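Local structure of penicillin binding protein 2X (Streptococcus thermophilus, 5U47) at residues D76-I81 and A129-M134; T232-F237 and A559-P564. The protein probably binds penicillin and acts as a transpeptidase that cross-links adjacent glycan strands of cell-wall peptidoglycan during septum formation. The protein carries 1 engineered substitution. All coordinates share one frame; numbering follows the deposited sequence.

How the interactions relate
Interactions 1 and 2 belong to different parts of one elongated chain. Their centres are about 57 Å apart, and their nearest atoms are about 42 Å apart, so they share no residues and no packing. Interaction 1 closes along the sequence before interaction 2 opens. It lies in the dimerisation domain, its centre about 51 Å from the centre of the chain. Interaction 2 pairs two helices beside the five-stranded antiparallel sheet of the transpeptidase fold. Neither contact includes Ser295 or Lys298, which probably form the SxxK motif of the active site. Interaction 1 is wholly apolar, whereas interaction 2 adds one hydrogen bond to its apolar contacts.

Interaction 1 (D76-I81 and A129-M134)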
loop_
_atom_site.group_PDB
_atom_site.type_symbol
_atom_site.label_atom_id
_atom_site.label_comp_id
_atom_site.label_asym_id
_atom_site.label_seq_id
_atom_site.Cartn_x
_atom_site.Cartn_y
_atom_site.Cartn_z
ATOM N N ASP A 76 43.230 -31.715 -15.305
ATOM C CA ASP A 76 43.301 -32.437 -14.030
ATOM C C ASP A 76 43.438 -31.509 -12.823
ATOM O O ASP A 76 42.861 -31.777 -11.772
ATOM C CB ASP A 76 44.485 -33.417 -14.036
ATOM C CG ASP A 76 44.553 -34.270 -12.773
ATOM O OD1 ASP A 76 43.563 -34.973 -12.464
ATOM O OD2 ASP A 76 45.603 -34.248 -12.099
ATOM N N LYS A 77 44.225 -30.440 -12.959
ATOM C CA LYS A 77 44.400 -29.499 -11.847
ATOM C C LYS A 77 43.091 -28.734 -11.590
ATOM O O LYS A 77 42.728 -28.470 -10.437
ATOM C CB LYS A 77 45.576 -28.549 -12.099
ATOM C CG LYS A 77 45.816 -27.519 -10.998
ATOM C CD LYS A 77 45.888 -28.151 -9.606
ATOM C CE LYS A 77 46.142 -27.104 -8.535
ATOM N NZ LYS A 77 46.084 -27.691 -7.172
ATOM N N VAL A 78 42.383 -28.396 -12.670
ATOM C CA VAL A 78 41.083 -27.738 -12.569
ATOM C C VAL A 78 40.114 -28.652 -11.807
ATOM O O VAL A 78 39.349 -28.175 -10.963
ATOM C CB VAL A 78 40.504 -27.367 -13.962
ATOM C CG1 VAL A 78 39.069 -26.854 -13.845
ATOM C CG2 VAL A 78 41.374 -26.324 -14.651
ATOM N N ALA A 79 40.167 -29.960 -12.078
ATOM C CA ALA A 79 39.275 -30.900 -11.378
ATOM C C ALA A 79 39.595 -30.957 -9.874
ATOM O O ALA A 79 38.677 -30.998 -9.029
ATOM C CB ALA A 79 39.350 -32.281 -11.999
ATOM N N ASP A 80 40.892 -30.950 -9.546
ATOM C CA ASP A 80 41.333 -30.958 -8.141
ATOM C C ASP A 80 40.773 -29.732 -7.440
ATOM O O ASP A 80 40.229 -29.824 -6.335
ATOM C CB ASP A 80 42.862 -30.964 -8.031
ATOM C CG ASP A 80 43.493 -32.258 -8.553
ATOM O OD1 ASP A 80 42.776 -33.278 -8.699
ATOM O OD2 ASP A 80 44.717 -32.249 -8.806
ATOM N N ILE A 81 40.887 -28.589 -8.113
ATOM C CA ILE A 81 40.378 -27.331 -7.579
ATOM C C ILE A 81 38.845 -27.354 -7.410
ATOM O O ILE A 81 38.340 -26.968 -6.351
ATOM C CB ILE A 81 40.835 -26.131 -8.444
ATOM C CG1 ILE A 81 42.366 -25.962 -8.321
ATOM C CG2 ILE A 81 40.120 -24.853 -8.003
ATOM C CD1 ILE A 81 42.989 -25.008 -9.325
ATOM N N ALA A 129 47.764 -20.966 -9.817
ATOM C CA ALA A 129 48.100 -22.199 -10.564
ATOM C C ALA A 129 48.417 -21.945 -12.048
ATOM O O ALA A 129 48.663 -22.889 -12.798
ATOM C CB ALA A 129 46.966 -23.212 -10.448
ATOM N N GLY A 130 48.384 -20.684 -12.476
ATOM C CA GLY A 130 48.698 -20.340 -13.867
ATOM C C GLY A 130 47.694 -20.851 -14.893
ATOM O O GLY A 130 48.040 -21.057 -16.047
ATOM N N ILE A 131 46.443 -21.031 -14.476
ATOM C CA ILE A 131 45.397 -21.526 -15.364
ATOM C C ILE A 131 44.524 -20.359 -15.834
ATOM O O ILE A 131 43.967 -19.615 -15.022
ATOM C CB ILE A 131 44.516 -22.572 -14.652
ATOM C CG1 ILE A 131 45.374 -23.729 -14.118
ATOM C CG2 ILE A 131 43.443 -23.105 -15.600
ATOM C CD1 ILE A 131 44.660 -24.629 -13.129
ATOM N N LYS A 132 44.420 -20.224 -17.152
ATOM C CA LYS A 132 43.608 -19.206 -17.808
ATOM C C LYS A 132 42.404 -19.887 -18.431
ATOM O O LYS A 132 42.424 -21.099 -18.627
ATOM C CB LYS A 132 44.429 -18.521 -18.912
ATOM C CG LYS A 132 45.536 -17.636 -18.376
ATOM C CD LYS A 132 46.487 -17.169 -19.468
ATOM C CE LYS A 132 47.366 -16.028 -18.968
ATOM N NZ LYS A 132 48.080 -16.356 -17.698
ATOM N N GLY A 133 41.363 -19.114 -18.737
ATOM C CA GLY A 133 40.160 -19.648 -19.394
ATOM C C GLY A 133 38.947 -19.869 -18.502
ATOM O O GLY A 133 37.860 -20.162 -19.013
ATOM N N MET A 134 39.126 -19.770 -17.183
ATOM C CA MET A 134 37.996 -19.932 -16.244
ATOM C C MET A 134 37.358 -18.569 -16.069
ATOM O O MET A 134 38.063 -17.562 -16.013
ATOM C CB MET A 134 38.465 -20.496 -14.899
ATOM C CG MET A 134 39.220 -21.821 -15.022
ATOM S SD MET A 134 38.268 -23.156 -15.794
ATOM C CE MET A 134 36.942 -23.372 -14.599
#
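Helix 72-86 passes segment 129-134, the turn between helix 116-128 and strand 134-143, with Val78 CA 8.1 Å from Ile131 CA and Lys77 CA 8.3 Å from Ala129 CA. A Schellman motif ends helix 116-128 here. Gly130 leaves the helix with a positive phi of 67°. No hydrogen bond joins the two segments, so the contact is made by apolar groups.

Ile131 is its centre. Ile131 CD1 lies 3.8 Å from Lys77 CG, where the two side chains cross at about a right angle. Ile81 CD1 meets Ile131 CD1 tip to tip at 4.2 Å. The other branch, Ile131 CG2, is 3.9 Å from Val78 CG2. Lys77 bends at chi2 (51°), and its CE comes within 4.4 Å of Ala129 CB. The aliphatic part of this exposed lysine therefore flanks the buried groups.

Around the contact, Val78 also touches Thr93 and Leu97 of helix 90-97, and Ile81 rests on Leu122 and Phe126 of helix 116-128. The two methyls of Val78 have different partners across the contact: CG2 goes to Ile131, while Val78 CG1 points at the end of Met134, 4.1 Å from Met134 CE.

Interaction 2 (T232-F237 and A559-P564); sequences TQMDTF and ATVVNP
The Phe237 ring carries Val561 CG1 over one face in a CH-pi contact. Val561 CG1 is 4.1 Å from the centroid of the Phe237 ring and 17° off the normal, shifted toward the CD1 side. The other flat group is the Gln233 amide. Thr560 O lies in the amide plane, facing NE2, and Pro564 CG sits above that plane, 3.7 Å from Gln233 NE2.

Segments 232-237 and 559-564 run nearly antiparallel, at 159°, and their axes come within 8.5 Å. Both helices flank the five-stranded antiparallel sheet of the penicillin-binding transpeptidase fold. Phe237 and Val561 reach Val545 of strand 541-548, and Met234 lies on strands 245-252 and 258-264.

Val561 serves two partners with its two methyls. Its chi1 of 63° sets CG1 between the backbone N and the carbonyl carbon, over the ring. Val561 CG2 lies 4.0 Å from Met234 SD, with the two side chains side by side. Farther from the sheet, Thr236 CG2 and Thr560 CG2 touch at 3.7 Å. The hydroxyl of Thr560 is hydrogen-bonded to Gln240 OE1 of helix 224-241, which gives the helix pair a second polar tie.

The bond from Gln233 NE2 to Thr560 O is 2.9 Å long and nearly straight, and the nitrogen lies in the carbonyl plane. The Gln233 chain bends at chi2 to bring its amide there. Helix 558-572 is kinked at this point, where the N atoms of Asn563 and Pro564 make no bond to the preceding turn. Pro564 N has no hydrogen to offer Thr560 O, four residues back. The glutamine amide instead supplies an N-H to that carbonyl, so a neighbouring helix makes up for a backbone bond that proline cannot form.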
loop_
_atom_site.group_PDB
_atom_site.type_symbol
_atom_site.label_atom_id
_atom_site.label_comp_id
_atom_site.label_asym_id
_atom_site.label_seq_id
_atom_site.Cartn_x
_atom_site.Cartn_y
_atom_site.Cartn_z
ATOM N N THR A 232 2.212 -12.701 13.326
ATOM C CA THR A 232 1.982 -13.737 14.324
ATOM C C THR A 232 0.543 -13.709 14.832
ATOM O O THR A 232 -0.113 -14.749 14.882
ATOM C CB THR A 232 2.931 -13.559 15.515
ATOM O OG1 THR A 232 4.277 -13.535 15.045
ATOM C CG2 THR A 232 2.740 -14.658 16.541
ATOM N N GLN A 233 0.042 -12.533 15.194
ATOM C CA GLN A 233 -1.335 -12.442 15.702
ATOM C C GLN A 233 -2.376 -12.712 14.639
ATOM O O GLN A 233 -3.424 -13.256 14.957
ATOM C CB GLN A 233 -1.614 -11.104 16.392
ATOM C CG GLN A 233 -0.708 -10.869 17.562
ATOM C CD GLN A 233 -0.762 -12.016 18.544
ATOM O OE1 GLN A 233 0.247 -12.611 18.813
ATOM N NE2 GLN A 233 -1.977 -12.376 19.024
ATOM N N MET A 234 -2.076 -12.358 13.385
ATOM C CA MET A 234 -2.989 -12.625 12.297
ATOM C C MET A 234 -3.085 -14.132 12.040
ATOM O O MET A 234 -4.156 -14.625 11.723
ATOM C CB MET A 234 -2.557 -11.906 11.024
ATOM C CG MET A 234 -3.673 -11.759 10.044
ATOM S SD MET A 234 -4.967 -10.649 10.682
ATOM C CE MET A 234 -5.851 -10.542 9.144
ATOM N N ASP A 235 -1.968 -14.852 12.156
ATOM C CA ASP A 235 -2.003 -16.316 12.001
ATOM C C ASP A 235 -2.914 -16.924 13.046
ATOM O O ASP A 235 -3.698 -17.818 12.732
ATOM C CB ASP A 235 -0.623 -16.963 12.145
ATOM C CG ASP A 235 0.288 -16.688 10.973
ATOM O OD1 ASP A 235 -0.178 -16.280 9.874
ATOM O OD2 ASP A 235 1.492 -16.894 11.160
ATOM N N THR A 236 -2.812 -16.446 14.284
ATOM C CA THR A 236 -3.681 -16.976 15.348
ATOM C C THR A 236 -5.155 -16.670 15.063
ATOM O O THR A 236 -6.042 -17.505 15.317
ATOM C CB THR A 236 -3.305 -16.413 16.716
ATOM O OG1 THR A 236 -1.913 -16.643 16.936
ATOM C CG2 THR A 236 -4.122 -17.099 17.853
ATOM N N PHE A 237 -5.408 -15.473 14.536
ATOM C CA PHE A 237 -6.759 -15.023 14.227
ATOM C C PHE A 237 -7.363 -15.925 13.136
ATOM O O PHE A 237 -8.535 -16.310 13.219
ATOM C CB PHE A 237 -6.705 -13.541 13.829
ATOM C CG PHE A 237 -8.036 -12.922 13.465
ATOM C CD1 PHE A 237 -8.992 -12.655 14.436
ATOM C CD2 PHE A 237 -8.280 -12.497 12.161
ATOM C CE1 PHE A 237 -10.195 -12.040 14.103
ATOM C CE2 PHE A 237 -9.481 -11.882 11.831
ATOM C CZ PHE A 237 -10.437 -11.650 12.805
ATOM N N ALA A 559 -10.155 -9.554 19.718
ATOM C CA ALA A 559 -9.177 -9.300 20.776
ATOM C C ALA A 559 -7.848 -9.984 20.475
ATOM O O ALA A 559 -6.807 -9.536 20.928
ATOM C CB ALA A 559 -9.698 -9.755 22.108
ATOM N N THR A 560 -7.904 -11.084 19.730
ATOM C CA THR A 560 -6.719 -11.824 19.348
ATOM C C THR A 560 -5.751 -10.984 18.507
ATOM O O THR A 560 -4.535 -11.092 18.651
ATOM C CB THR A 560 -7.122 -13.091 18.545
ATOM O OG1 THR A 560 -7.988 -13.902 19.349
ATOM C CG2 THR A 560 -5.901 -13.902 18.136
ATOM N N VAL A 561 -6.291 -10.118 17.667
ATOM C CA VAL A 561 -5.463 -9.347 16.746
ATOM C C VAL A 561 -5.366 -7.857 17.114
ATOM O O VAL A 561 -4.278 -7.309 17.117
ATOM C CB VAL A 561 -5.898 -9.614 15.272
ATOM C CG1 VAL A 561 -7.316 -9.173 15.010
ATOM C CG2 VAL A 561 -4.956 -8.935 14.299
ATOM N N VAL A 562 -6.467 -7.220 17.496
ATOM C CA VAL A 562 -6.429 -5.800 17.805
ATOM C C VAL A 562 -5.682 -5.469 19.110
ATOM O O VAL A 562 -4.753 -4.668 19.096
ATOM C CB VAL A 562 -7.847 -5.185 17.846
ATOM C CG1 VAL A 562 -7.787 -3.687 18.133
ATOM C CG2 VAL A 562 -8.570 -5.443 16.536
ATOM N N ASN A 563 -6.047 -6.120 20.208
ATOM C CA ASN A 563 -5.472 -5.781 21.527
ATOM C C ASN A 563 -3.945 -5.826 21.601
ATOM O O ASN A 563 -3.328 -4.826 21.956
ATOM C CB ASN A 563 -6.087 -6.643 22.683
ATOM C CG ASN A 563 -7.603 -6.516 22.782
ATOM O OD1 ASN A 563 -8.264 -6.163 21.819
ATOM N ND2 ASN A 563 -8.158 -6.825 23.951
ATOM N N PRO A 564 -3.332 -6.979 21.278
ATOM C CA PRO A 564 -1.875 -7.015 21.425
ATOM C C PRO A 564 -1.118 -6.144 20.413
ATOM O O PRO A 564 -0.056 -5.624 20.734
ATOM C CB PRO A 564 -1.541 -8.501 21.295
ATOM C CG PRO A 564 -2.695 -9.118 20.597
ATOM C CD PRO A 564 -3.888 -8.274 20.844
#